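Local coordinates for cytochrome c2 (Rhodobacter capsulatus, PDB 1VYD), which carries electrons through a covalently bound heme c, serving as donor to the oxidized bacteriochlorophyll in bacterial photophosphorylation, at residues A73-D78 against A92-A97; F10-T15 against F98-G103; W67-I72 against Y110-V115. The protein carries 1 engineered substitution. All blocks are in the same frame, centred on the assembly; numbering follows the deposited sequence.

Contact 1 of 3, residues A73-D78 against A92-A97. Engineered in segment 92-97: E95 (natural residue Gly). With HEM (protoporphyrin IX containing Fe), chain C.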
loop_
_atom_site.group_PDB
_atom_site.type_symbol
_atom_site.label_atom_id
_atom_site.label_comp_id
_atom_site.label_asym_id
_atom_site.label_seq_id
_atom_site.Cartn_x
_atom_site.Cartn_y
_atom_site.Cartn_z
ATOM N N ALA A 73 -7.697 0.617 -1.623
ATOM C CA ALA A 73 -8.779 1.313 -0.920
ATOM C C ALA A 73 -9.377 0.514 0.219
ATOM O O ALA A 73 -9.660 1.117 1.250
ATOM C CB ALA A 73 -10.025 1.523 -1.826
ATOM N N THR A 74 -9.584 -0.795 0.063
ATOM C CA THR A 74 -10.165 -1.564 1.190
ATOM C C THR A 74 -9.111 -1.917 2.209
ATOM O O THR A 74 -9.364 -2.074 3.406
ATOM C CB THR A 74 -10.751 -2.900 0.674
ATOM O OG1 THR A 74 -11.764 -2.672 -0.336
ATOM C CG2 THR A 74 -11.391 -3.690 1.790
ATOM N N TYR A 75 -7.884 -2.249 1.743
ATOM C CA TYR A 75 -6.844 -2.690 2.698
ATOM C C TYR A 75 -6.490 -1.595 3.689
ATOM O O TYR A 75 -6.286 -1.849 4.855
ATOM C CB TYR A 75 -5.569 -3.037 1.951
ATOM C CG TYR A 75 -4.292 -3.116 2.775
ATOM C CD1 TYR A 75 -3.976 -4.205 3.592
ATOM C CD2 TYR A 75 -3.335 -2.113 2.647
ATOM C CE1 TYR A 75 -2.742 -4.335 4.201
ATOM C CE2 TYR A 75 -2.091 -2.228 3.218
ATOM C CZ TYR A 75 -1.828 -3.325 4.034
ATOM O OH TYR A 75 -0.570 -3.417 4.618
ATOM N N VAL A 76 -6.382 -0.375 3.263
ATOM C CA VAL A 76 -5.986 0.862 3.983
ATOM C C VAL A 76 -7.028 1.241 5.011
ATOM O O VAL A 76 -6.741 1.737 6.099
ATOM C CB VAL A 76 -5.727 1.778 2.756
ATOM C CG1 VAL A 76 -6.614 2.988 2.551
ATOM C CG2 VAL A 76 -4.284 2.118 2.517
ATOM N N LYS A 77 -8.318 0.914 4.876
ATOM C CA LYS A 77 -9.352 1.125 5.879
ATOM C C LYS A 77 -9.129 0.172 7.046
ATOM O O LYS A 77 -9.427 0.549 8.197
ATOM C CB LYS A 77 -10.792 0.863 5.424
ATOM C CG LYS A 77 -11.385 1.877 4.501
ATOM C CD LYS A 77 -12.302 1.227 3.470
ATOM C CE LYS A 77 -13.197 2.304 2.862
ATOM N NZ LYS A 77 -13.013 2.420 1.370
ATOM N N ASP A 78 -8.618 -1.031 6.775
ATOM C CA ASP A 78 -8.363 -1.906 7.944
ATOM C C ASP A 78 -7.491 -3.044 7.476
ATOM O O ASP A 78 -7.987 -4.048 6.944
ATOM C CB ASP A 78 -9.695 -2.413 8.520
ATOM C CG ASP A 78 -9.527 -3.138 9.815
ATOM O OD1 ASP A 78 -10.492 -2.965 10.587
ATOM O OD2 ASP A 78 -8.536 -3.798 10.218
ATOM N N ALA A 92 -3.982 -14.008 10.697
ATOM C CA ALA A 92 -3.219 -13.114 9.838
ATOM C C ALA A 92 -2.937 -11.852 10.653
ATOM O O ALA A 92 -3.853 -11.330 11.300
ATOM C CB ALA A 92 -3.916 -12.639 8.560
ATOM N N LYS A 93 -1.691 -11.401 10.552
ATOM C CA LYS A 93 -1.284 -10.153 11.231
ATOM C C LYS A 93 -0.643 -9.184 10.227
ATOM O O LYS A 93 0.036 -9.520 9.234
ATOM C CB LYS A 93 -0.288 -10.553 12.315
ATOM C CG LYS A 93 -0.798 -11.101 13.644
ATOM C CD LYS A 93 0.131 -10.930 14.841
ATOM C CE LYS A 93 0.145 -9.477 15.324
ATOM N NZ LYS A 93 1.453 -8.925 15.781
ATOM N N THR A 94 -0.690 -7.891 10.531
ATOM C CA THR A 94 -0.101 -6.838 9.757
ATOM C C THR A 94 0.791 -5.909 10.587
ATOM O O THR A 94 0.493 -5.594 11.726
ATOM C CB THR A 94 -1.209 -5.941 9.123
ATOM O OG1 THR A 94 -0.581 -4.773 8.557
ATOM C CG2 THR A 94 -2.076 -5.492 10.279
ATOM N N GLU A 95 1.848 -5.368 9.982
ATOM C CA GLU A 95 2.744 -4.449 10.658
ATOM C C GLU A 95 2.257 -3.020 10.425
ATOM O O GLU A 95 2.878 -2.060 10.888
ATOM C CB GLU A 95 4.179 -4.437 10.182
ATOM C CG GLU A 95 5.027 -5.607 10.544
ATOM C CD GLU A 95 5.614 -5.528 11.941
ATOM O OE1 GLU A 95 4.876 -5.216 12.903
ATOM O OE2 GLU A 95 6.841 -5.803 12.051
ATOM N N MET A 96 1.375 -2.847 9.466
ATOM C CA MET A 96 0.950 -1.472 9.139
ATOM C C MET A 96 -0.102 -1.121 10.199
ATOM O O MET A 96 -1.213 -1.564 10.100
ATOM C CB MET A 96 0.431 -1.419 7.723
ATOM C CG MET A 96 -0.246 -0.030 7.501
ATOM S SD MET A 96 -0.488 0.054 5.720
ATOM C CE MET A 96 -1.952 1.086 5.661
ATOM N N ALA A 97 0.251 -0.426 11.263
ATOM C CA ALA A 97 -0.759 -0.116 12.295
ATOM C C ALA A 97 -1.242 1.333 12.127
ATOM O O ALA A 97 -0.787 2.289 12.781
ATOM C CB ALA A 97 -0.180 -0.248 13.700
HETATM C CHA HEM C . 2.384 -1.852 3.675
HETATM C CHB HEM C . -0.331 1.641 1.633
HETATM C CHC HEM C . -0.065 4.209 5.768
HETATM C CHD HEM C . 3.314 1.114 7.434
HETATM C C1A HEM C . 1.555 -1.139 2.816
HETATM C C2A HEM C . 1.107 -1.576 1.510
HETATM C C3A HEM C . 0.365 -0.619 0.997
HETATM C C4A HEM C . 0.311 0.451 1.945
HETATM C CMA HEM C . -0.398 -0.424 -0.335
HETATM C CAA HEM C . 1.508 -2.965 0.903
HETATM C CBA HEM C . 2.771 -2.797 0.091
HETATM C CGA HEM C . 3.364 -4.005 -0.601
HETATM O O1A HEM C . 2.768 -5.120 -0.555
HETATM O O2A HEM C . 4.517 -3.794 -1.049
HETATM C C1B HEM C . -0.449 2.604 2.615
HETATM C C2B HEM C . -1.266 3.782 2.451
HETATM C C3B HEM C . -1.207 4.442 3.616
HETATM C C4B HEM C . -0.324 3.758 4.503
HETATM C CMB HEM C . -2.021 4.164 1.132
HETATM C CAB HEM C . -1.983 5.709 4.054
HETATM C CBB HEM C . -3.359 5.737 3.898
HETATM C C1C HEM C . 0.888 3.573 6.556
HETATM C C2C HEM C . 1.365 4.099 7.828
HETATM C C3C HEM C . 2.259 3.248 8.290
HETATM C C4C HEM C . 2.411 2.168 7.330
HETATM C CMC HEM C . 0.860 5.443 8.384
HETATM C CAC HEM C . 3.001 3.220 9.643
HETATM C CBC HEM C . 2.463 3.698 10.813
HETATM C C1D HEM C . 3.373 0.069 6.530
HETATM C C2D HEM C . 4.094 -1.154 6.760
HETATM C C3D HEM C . 3.838 -1.971 5.721
HETATM C C4D HEM C . 2.900 -1.309 4.845
HETATM C CMD HEM C . 5.010 -1.366 7.976
HETATM C CAD HEM C . 4.293 -3.408 5.480
HETATM C CBD HEM C . 3.127 -4.332 5.987
HETATM C CGD HEM C . 3.525 -5.674 6.532
HETATM O O1D HEM C . 2.590 -6.239 7.152
HETATM O O2D HEM C . 4.729 -6.082 6.514
HETATM N NA HEM C . 1.055 0.099 3.046
HETATM N NB HEM C . 0.150 2.631 3.837
HETATM N NC HEM C . 1.530 2.386 6.276
HETATM N ND HEM C . 2.618 -0.049 5.367
HETATM FE FE HEM C . 1.333 1.255 4.644
HETATM O O HOH W 1 0.173 -5.108 6.235
#

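Contact 2 of 3, residues F10-T15 against F98-G103. With HEM (protoporphyrin IX containing Fe), chain C.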
loop_
_atom_site.group_PDB
_atom_site.type_symbol
_atom_site.label_atom_id
_atom_site.label_comp_id
_atom_site.label_asym_id
_atom_site.label_seq_id
_atom_site.Cartn_x
_atom_site.Cartn_y
_atom_site.Cartn_z
ATOM N N PHE A 10 -2.438 11.627 0.989
ATOM C CA PHE A 10 -1.199 10.914 1.190
ATOM C C PHE A 10 -0.343 11.472 2.329
ATOM O O PHE A 10 0.548 10.768 2.833
ATOM C CB PHE A 10 -0.317 10.995 -0.121
ATOM C CG PHE A 10 0.698 9.886 -0.161
ATOM C CD1 PHE A 10 0.266 8.555 -0.295
ATOM C CD2 PHE A 10 2.028 10.148 0.241
ATOM C CE1 PHE A 10 1.171 7.505 -0.299
ATOM C CE2 PHE A 10 2.902 9.077 0.296
ATOM C CZ PHE A 10 2.498 7.791 -0.030
ATOM N N ASN A 11 -0.660 12.640 2.909
ATOM C CA ASN A 11 -0.111 13.200 4.101
ATOM C C ASN A 11 -0.404 12.237 5.264
ATOM O O ASN A 11 0.375 12.370 6.184
ATOM C CB ASN A 11 -0.637 14.592 4.548
ATOM C CG ASN A 11 -2.135 14.691 4.894
ATOM O OD1 ASN A 11 -2.908 13.709 4.868
ATOM N ND2 ASN A 11 -2.671 15.870 5.139
ATOM N N LYS A 12 -1.322 11.263 5.251
ATOM C CA LYS A 12 -1.344 10.239 6.282
ATOM C C LYS A 12 -0.422 9.053 5.973
ATOM O O LYS A 12 -0.743 7.960 6.519
ATOM C CB LYS A 12 -2.773 9.616 6.282
ATOM C CG LYS A 12 -3.705 10.222 7.298
ATOM C CD LYS A 12 -4.589 11.332 6.869
ATOM C CE LYS A 12 -5.485 11.398 5.670
ATOM N NZ LYS A 12 -5.738 12.854 5.387
ATOM N N CYS A 13 0.203 9.019 4.766
ATOM C CA CYS A 13 0.950 7.784 4.446
ATOM C C CYS A 13 2.416 8.053 4.573
ATOM O O CYS A 13 3.237 7.189 4.867
ATOM C CB CYS A 13 0.683 7.453 2.930
ATOM S SG CYS A 13 -1.119 7.308 2.632
ATOM N N LYS A 14 2.737 9.331 4.363
ATOM C CA LYS A 14 4.146 9.777 4.270
ATOM C C LYS A 14 4.911 9.674 5.579
ATOM O O LYS A 14 6.140 9.647 5.516
ATOM C CB LYS A 14 4.311 11.208 3.761
ATOM C CG LYS A 14 4.378 12.310 4.734
ATOM C CD LYS A 14 5.161 13.516 4.186
ATOM C CE LYS A 14 6.419 13.744 5.064
ATOM N NZ LYS A 14 6.378 15.165 5.617
ATOM N N THR A 15 4.239 9.471 6.685
ATOM C CA THR A 15 4.930 9.257 7.964
ATOM C C THR A 15 5.660 7.920 7.937
ATOM O O THR A 15 6.478 7.677 8.810
ATOM C CB THR A 15 3.740 9.090 8.978
ATOM O OG1 THR A 15 2.988 10.295 8.924
ATOM C CG2 THR A 15 4.228 9.003 10.392
ATOM N N PHE A 98 -2.193 1.460 11.221
ATOM C CA PHE A 98 -2.809 2.720 10.882
ATOM C C PHE A 98 -3.986 2.290 9.978
ATOM O O PHE A 98 -3.744 1.442 9.115
ATOM C CB PHE A 98 -1.919 3.642 10.021
ATOM C CG PHE A 98 -2.722 4.834 9.616
ATOM C CD1 PHE A 98 -3.106 5.734 10.604
ATOM C CD2 PHE A 98 -3.143 5.033 8.332
ATOM C CE1 PHE A 98 -3.837 6.844 10.274
ATOM C CE2 PHE A 98 -3.861 6.147 7.974
ATOM C CZ PHE A 98 -4.223 7.060 8.949
ATOM N N LYS A 99 -5.132 2.872 10.309
ATOM C CA LYS A 99 -6.345 2.572 9.559
ATOM C C LYS A 99 -6.805 3.937 9.059
ATOM O O LYS A 99 -6.838 4.893 9.885
ATOM C CB LYS A 99 -7.398 1.908 10.436
ATOM C CG LYS A 99 -7.000 0.957 11.537
ATOM C CD LYS A 99 -8.131 0.299 12.348
ATOM C CE LYS A 99 -8.004 0.376 13.882
ATOM N NZ LYS A 99 -9.327 0.357 14.644
ATOM N N LEU A 100 -7.095 4.063 7.800
ATOM C CA LEU A 100 -7.527 5.310 7.184
ATOM C C LEU A 100 -9.054 5.303 7.287
ATOM O O LEU A 100 -9.748 4.405 6.776
ATOM C CB LEU A 100 -7.024 5.398 5.737
ATOM C CG LEU A 100 -7.543 6.544 4.874
ATOM C CD1 LEU A 100 -6.971 7.891 5.323
ATOM C CD2 LEU A 100 -7.228 6.291 3.395
ATOM N N ALA A 101 -9.640 6.325 7.844
ATOM C CA ALA A 101 -11.094 6.331 8.095
ATOM C C ALA A 101 -11.833 6.618 6.811
ATOM O O ALA A 101 -12.756 5.880 6.532
ATOM C CB ALA A 101 -11.555 7.340 9.151
ATOM N N LYS A 102 -11.291 7.558 6.043
ATOM C CA LYS A 102 -11.966 7.856 4.742
ATOM C C LYS A 102 -10.845 8.273 3.792
ATOM O O LYS A 102 -9.777 8.715 4.218
ATOM C CB LYS A 102 -13.027 8.901 5.059
ATOM C CG LYS A 102 -13.322 10.079 4.213
ATOM C CD LYS A 102 -13.408 11.442 4.893
ATOM C CE LYS A 102 -12.664 12.438 4.016
ATOM N NZ LYS A 102 -12.033 13.627 4.686
ATOM N N GLY A 103 -11.048 8.228 2.485
ATOM C CA GLY A 103 -10.154 8.644 1.464
ATOM C C GLY A 103 -9.398 7.544 0.725
ATOM O O GLY A 103 -8.640 7.919 -0.186
HETATM C CHA HEM C . 2.384 -1.852 3.675
HETATM C CHB HEM C . -0.331 1.641 1.633
HETATM C CHC HEM C . -0.065 4.209 5.768
HETATM C CHD HEM C . 3.314 1.114 7.434
HETATM C C1A HEM C . 1.555 -1.139 2.816
HETATM C C2A HEM C . 1.107 -1.576 1.510
HETATM C C3A HEM C . 0.365 -0.619 0.997
HETATM C C4A HEM C . 0.311 0.451 1.945
HETATM C CMA HEM C . -0.398 -0.424 -0.335
HETATM C CAA HEM C . 1.508 -2.965 0.903
HETATM C CBA HEM C . 2.771 -2.797 0.091
HETATM C CGA HEM C . 3.364 -4.005 -0.601
HETATM O O1A HEM C . 2.768 -5.120 -0.555
HETATM O O2A HEM C . 4.517 -3.794 -1.049
HETATM C C1B HEM C . -0.449 2.604 2.615
HETATM C C2B HEM C . -1.266 3.782 2.451
HETATM C C3B HEM C . -1.207 4.442 3.616
HETATM C C4B HEM C . -0.324 3.758 4.503
HETATM C CMB HEM C . -2.021 4.164 1.132
HETATM C CAB HEM C . -1.983 5.709 4.054
HETATM C CBB HEM C . -3.359 5.737 3.898
HETATM C C1C HEM C . 0.888 3.573 6.556
HETATM C C2C HEM C . 1.365 4.099 7.828
HETATM C C3C HEM C . 2.259 3.248 8.290
HETATM C C4C HEM C . 2.411 2.168 7.330
HETATM C CMC HEM C . 0.860 5.443 8.384
HETATM C CAC HEM C . 3.001 3.220 9.643
HETATM C CBC HEM C . 2.463 3.698 10.813
HETATM C C1D HEM C . 3.373 0.069 6.530
HETATM C C2D HEM C . 4.094 -1.154 6.760
HETATM C C3D HEM C . 3.838 -1.971 5.721
HETATM C C4D HEM C . 2.900 -1.309 4.845
HETATM C CMD HEM C . 5.010 -1.366 7.976
HETATM C CAD HEM C . 4.293 -3.408 5.480
HETATM C CBD HEM C . 3.127 -4.332 5.987
HETATM C CGD HEM C . 3.525 -5.674 6.532
HETATM O O1D HEM C . 2.590 -6.239 7.152
HETATM O O2D HEM C . 4.729 -6.082 6.514
HETATM N NA HEM C . 1.055 0.099 3.046
HETATM N NB HEM C . 0.150 2.631 3.837
HETATM N NC HEM C . 1.530 2.386 6.276
HETATM N ND HEM C . 2.618 -0.049 5.367
HETATM FE FE HEM C . 1.333 1.255 4.644
#

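Contact 3 of 3, residues W67-I72 against Y110-V115. With HEM (protoporphyrin IX containing Fe), chain C.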
loop_
_atom_site.group_PDB
_atom_site.type_symbol
_atom_site.label_atom_id
_atom_site.label_comp_id
_atom_site.label_asym_id
_atom_site.label_seq_id
_atom_site.Cartn_x
_atom_site.Cartn_y
_atom_site.Cartn_z
ATOM N N TRP A 67 -1.831 -5.999 -6.055
ATOM C CA TRP A 67 -2.728 -4.942 -5.718
ATOM C C TRP A 67 -3.386 -4.250 -6.902
ATOM O O TRP A 67 -2.735 -3.772 -7.823
ATOM C CB TRP A 67 -1.928 -3.794 -5.021
ATOM C CG TRP A 67 -1.310 -4.256 -3.742
ATOM C CD1 TRP A 67 0.026 -4.494 -3.487
ATOM C CD2 TRP A 67 -1.996 -4.432 -2.516
ATOM N NE1 TRP A 67 0.211 -4.818 -2.184
ATOM C CE2 TRP A 67 -1.044 -4.850 -1.571
ATOM C CE3 TRP A 67 -3.345 -4.311 -2.125
ATOM C CZ2 TRP A 67 -1.412 -5.143 -0.252
ATOM C CZ3 TRP A 67 -3.713 -4.641 -0.855
ATOM C CH2 TRP A 67 -2.730 -5.053 0.091
ATOM N N THR A 68 -4.623 -3.788 -6.639
ATOM C CA THR A 68 -5.413 -3.012 -7.583
ATOM C C THR A 68 -5.828 -1.793 -6.764
ATOM O O THR A 68 -5.688 -1.854 -5.526
ATOM C CB THR A 68 -6.658 -3.781 -8.075
ATOM O OG1 THR A 68 -7.528 -4.125 -6.992
ATOM C CG2 THR A 68 -6.264 -5.067 -8.784
ATOM N N GLU A 69 -6.340 -0.732 -7.331
ATOM C CA GLU A 69 -6.806 0.439 -6.611
ATOM C C GLU A 69 -7.901 0.108 -5.609
ATOM O O GLU A 69 -7.881 0.638 -4.486
ATOM C CB GLU A 69 -7.395 1.452 -7.597
ATOM C CG GLU A 69 -6.269 2.127 -8.396
ATOM C CD GLU A 69 -6.881 3.205 -9.286
ATOM O OE1 GLU A 69 -7.683 4.046 -8.822
ATOM O OE2 GLU A 69 -6.570 3.138 -10.496
ATOM N N GLU A 70 -8.839 -0.729 -6.042
ATOM C CA GLU A 70 -9.967 -1.159 -5.220
ATOM C C GLU A 70 -9.458 -1.978 -4.059
ATOM O O GLU A 70 -9.965 -1.759 -2.961
ATOM C CB GLU A 70 -10.934 -2.006 -6.088
ATOM C CG GLU A 70 -12.216 -2.382 -5.375
ATOM C CD GLU A 70 -13.125 -3.319 -6.145
ATOM O OE1 GLU A 70 -12.665 -4.355 -6.718
ATOM O OE2 GLU A 70 -14.375 -3.086 -6.124
ATOM N N ASP A 71 -8.533 -2.932 -4.217
ATOM C CA ASP A 71 -7.956 -3.585 -3.067
ATOM C C ASP A 71 -7.118 -2.610 -2.223
ATOM O O ASP A 71 -7.038 -2.795 -1.022
ATOM C CB ASP A 71 -7.090 -4.806 -3.405
ATOM C CG ASP A 71 -7.903 -5.802 -4.219
ATOM O OD1 ASP A 71 -7.514 -6.166 -5.349
ATOM O OD2 ASP A 71 -8.937 -6.211 -3.671
ATOM N N ILE A 72 -6.415 -1.628 -2.750
ATOM C CA ILE A 72 -5.680 -0.719 -1.871
ATOM C C ILE A 72 -6.645 0.051 -0.980
ATOM O O ILE A 72 -6.447 0.126 0.247
ATOM C CB ILE A 72 -4.786 0.244 -2.698
ATOM C CG1 ILE A 72 -3.689 -0.662 -3.315
ATOM C CG2 ILE A 72 -4.226 1.319 -1.772
ATOM C CD1 ILE A 72 -2.742 0.085 -4.215
ATOM N N TYR A 110 -4.606 8.155 -6.678
ATOM C CA TYR A 110 -3.368 8.916 -6.681
ATOM C C TYR A 110 -2.156 7.970 -6.842
ATOM O O TYR A 110 -1.170 8.351 -7.470
ATOM C CB TYR A 110 -3.256 9.731 -5.377
ATOM C CG TYR A 110 -1.883 10.320 -5.167
ATOM C CD1 TYR A 110 -1.415 11.287 -6.057
ATOM C CD2 TYR A 110 -1.043 9.898 -4.163
ATOM C CE1 TYR A 110 -0.137 11.828 -5.963
ATOM C CE2 TYR A 110 0.237 10.449 -3.971
ATOM C CZ TYR A 110 0.689 11.348 -4.923
ATOM O OH TYR A 110 1.953 11.904 -4.777
ATOM N N LEU A 111 -2.091 6.805 -6.209
ATOM C CA LEU A 111 -0.943 5.916 -6.378
ATOM C C LEU A 111 -0.833 5.374 -7.807
ATOM O O LEU A 111 0.284 5.291 -8.343
ATOM C CB LEU A 111 -0.917 4.770 -5.345
ATOM C CG LEU A 111 -0.767 5.190 -3.873
ATOM C CD1 LEU A 111 -1.167 4.087 -2.893
ATOM C CD2 LEU A 111 0.670 5.590 -3.606
ATOM N N ALA A 112 -1.942 5.110 -8.503
ATOM C CA ALA A 112 -1.904 4.644 -9.892
ATOM C C ALA A 112 -1.441 5.745 -10.848
ATOM O O ALA A 112 -0.802 5.453 -11.869
ATOM C CB ALA A 112 -3.297 4.208 -10.418
ATOM N N SER A 113 -1.731 7.011 -10.529
ATOM C CA SER A 113 -1.442 8.060 -11.484
ATOM C C SER A 113 -0.002 8.536 -11.422
ATOM O O SER A 113 0.468 9.209 -12.348
ATOM C CB SER A 113 -2.349 9.273 -11.208
ATOM O OG SER A 113 -1.804 9.992 -10.106
ATOM N N VAL A 114 0.712 8.125 -10.398
ATOM C CA VAL A 114 2.032 8.674 -10.093
ATOM C C VAL A 114 3.128 8.137 -10.976
ATOM O O VAL A 114 4.153 8.776 -11.157
ATOM C CB VAL A 114 2.251 8.357 -8.574
ATOM C CG1 VAL A 114 3.215 7.211 -8.359
ATOM C CG2 VAL A 114 2.668 9.641 -7.904
ATOM N N VAL A 115 2.930 6.957 -11.518
ATOM C CA VAL A 115 3.884 6.365 -12.448
ATOM C C VAL A 115 3.599 6.949 -13.825
ATOM O O VAL A 115 4.440 6.911 -14.714
ATOM C CB VAL A 115 3.755 4.819 -12.470
ATOM C CG1 VAL A 115 3.805 4.245 -11.044
ATOM C CG2 VAL A 115 2.453 4.397 -13.126
HETATM C CHA HEM C . 2.384 -1.852 3.675
HETATM C CHB HEM C . -0.331 1.641 1.633
HETATM C CHC HEM C . -0.065 4.209 5.768
HETATM C CHD HEM C . 3.314 1.114 7.434
HETATM C C1A HEM C . 1.555 -1.139 2.816
HETATM C C2A HEM C . 1.107 -1.576 1.510
HETATM C C3A HEM C . 0.365 -0.619 0.997
HETATM C C4A HEM C . 0.311 0.451 1.945
HETATM C CMA HEM C . -0.398 -0.424 -0.335
HETATM C CAA HEM C . 1.508 -2.965 0.903
HETATM C CBA HEM C . 2.771 -2.797 0.091
HETATM C CGA HEM C . 3.364 -4.005 -0.601
HETATM O O1A HEM C . 2.768 -5.120 -0.555
HETATM O O2A HEM C . 4.517 -3.794 -1.049
HETATM C C1B HEM C . -0.449 2.604 2.615
HETATM C C2B HEM C . -1.266 3.782 2.451
HETATM C C3B HEM C . -1.207 4.442 3.616
HETATM C C4B HEM C . -0.324 3.758 4.503
HETATM C CMB HEM C . -2.021 4.164 1.132
HETATM C CAB HEM C . -1.983 5.709 4.054
HETATM C CBB HEM C . -3.359 5.737 3.898
HETATM C C1C HEM C . 0.888 3.573 6.556
HETATM C C2C HEM C . 1.365 4.099 7.828
HETATM C C3C HEM C . 2.259 3.248 8.290
HETATM C C4C HEM C . 2.411 2.168 7.330
HETATM C CMC HEM C . 0.860 5.443 8.384
HETATM C CAC HEM C . 3.001 3.220 9.643
HETATM C CBC HEM C . 2.463 3.698 10.813
HETATM C C1D HEM C . 3.373 0.069 6.530
HETATM C C2D HEM C . 4.094 -1.154 6.760
HETATM C C3D HEM C . 3.838 -1.971 5.721
HETATM C C4D HEM C . 2.900 -1.309 4.845
HETATM C CMD HEM C . 5.010 -1.366 7.976
HETATM C CAD HEM C . 4.293 -3.408 5.480
HETATM C CBD HEM C . 3.127 -4.332 5.987
HETATM C CGD HEM C . 3.525 -5.674 6.532
HETATM O O1D HEM C . 2.590 -6.239 7.152
HETATM O O2D HEM C . 4.729 -6.082 6.514
HETATM N NA HEM C . 1.055 0.099 3.046
HETATM N NB HEM C . 0.150 2.631 3.837
HETATM N NC HEM C . 1.530 2.386 6.276
HETATM N ND HEM C . 2.618 -0.049 5.367
HETATM FE FE HEM C . 1.333 1.255 4.644
#

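Contact 1 of 3, residues A73-D78 against A92-A97
On the methionine side of the heme, Y75 and V76 from the last turns of helix 69-77 meet M96, the axial ligand carried by the loop 92-97. M96 SD binds the heme iron at 2.4 Å, and H17 NE2 supplies the other protein ligand. The M96 side chain is extended throughout, with CG anti to its backbone N (chi1 170°), which lays CG and CE over the porphyrin nitrogens. Y75 approaches the sulfur with its phenol end: OH lies 3.6 Å from M96 SD, which sits oblique to the ring at 4.8 Å from the centroid, a Met-aromatic contact. This is the class I cytochrome c arrangement, in which an iron-bound methionine is backed by a helix and an aromatic side chain. V76 CG2 closes on the methyl end of the ligand, 4.0 Å from M96 CE, and also packs on the heme. Beyond the phenol, a water in the plane of the Y75 ring links Y75 OH and T94 OG1 and donates to the propionate oxygen HEM O1D. T94 OG1 also accepts from M96 N at 2.9 Å, forming an ST turn that ties the water network to the ligand's own backbone. Between T94 and M96, the engineered residue E95 gives its backbone N to HEM O1D at 3.1 Å, a nearly straight bond (173°), while its CB is directed away from helix 69-77.

Contact 2 of 3, residues F10-T15 against F98-G103
K12 and F98 meet beside the edge of the heme, where the Cys-X-X-Cys-His attachment motif of cytochrome c, beginning at C13, comes close to the loop 98-103 that follows the methionine ligand. The K12 side chain starts against the phenyl ring: its CB lies 4.0 Å from both CZ and CE2 of F98. CG comes nearer, 3.6 Å from F98 CZ, and approaches the ring obliquely. The chain then bends at chi2 (94°) and again at chi3, turning from the phenyl group toward L100, so that CE rests 3.8 Å from L100 CD1. The lysine and leucine side chains cross at about a right angle. At the tip, NZ leaves this apolar contact for polar partners on its own side: it donates to N11 OD1 at 3.0 Å, in the carbonyl plane and on a lone pair, and forms a salt bridge with E9 in the preceding helix. The aliphatic part of K12 thus packs on the loop while its charge is held by the N-terminal region.

Both segments also reach the heme. F98 has CG anti to the backbone N (chi1 174°); its CB packs 3.7 Å from HEM CMC, while the far end of its ring, CZ, meets K12. The backbone K12 O approaches the same heme methyl, 3.5 Å from HEM CMC. L100 reaches the vinyl-derived substituent through CD2, whereas its other methyl, CD1, meets the lysine; its side chain also touches V107 of helix 104-113. C13 is one of the two cysteines that hold the heme covalently. Its CB lies over one face of the F10 ring, 3.2 Å above the plane and offset toward the rim.

Contact 3 of 3, residues W67-I72 against Y110-V115
E69 and I72, one turn apart at the start of helix 69-77, touch A112 and L111 of the C-terminal helix 104-113. Just before the helix, W67 turns its indole to the heme: NE1 donates to the propionate oxygen HEM O1A at 3.0 Å, almost straight (169°), with the oxygen in the ring plane at its edge. The next residue, T68, is the N-cap. Its OG1 accepts from D71 N at 3.2 Å and donates to D71 OD1 at 2.6 Å, meeting the carboxylate from above its plane. E69 runs extended beyond CG to the neighbouring helix, and its carboxylate reaches the alanine methyl, with OE2 3.4 Å from A112 CB. This is packing of a polar tip on an apolar group. D71, already engaged with T68, also touches F65. I72 has its CB directed toward helix 104-113, and its CG2 branch lies 4.3 Å from L111 CD1, a loose apolar contact. L111 holds CG anti to its carbonyl carbon (chi1 -63°), which turns its branched end toward I72 and the heme. The same CD1 lies 4.1 Å from HEM CMB; one methyl thus touches both the isoleucine and the porphyrin's methyl substituent. The L111 side chain also touches I19 of the small strand 19-20. A tryptophan hydrogen-bonded to a heme propionate and a C-terminal helix packed beside the heme occur here as in class I cytochromes c.

Overall arrangement
The three contacts surround one heme and each touches it. Contacts 1 and 3 share helix 69-77, using its later and earlier turns; their centres are about 15 Å apart, on opposite sides of the chain's centre, and Y75 packs on W67 between them. Contacts 1 and 2 have centres about 11 Å apart, and V76 O and L100 N probably form a hydrogen bond joining the helix to the loop after the methionine. Contacts 2 and 3 have centres about 14 Å apart, yet meet where F10 packs on Y110 and L111. Along the chain, contact 1 is nested within both other loops, while the segments of 2 and 3 alternate, so N-terminal, central and C-terminal elements enclose the redox centre.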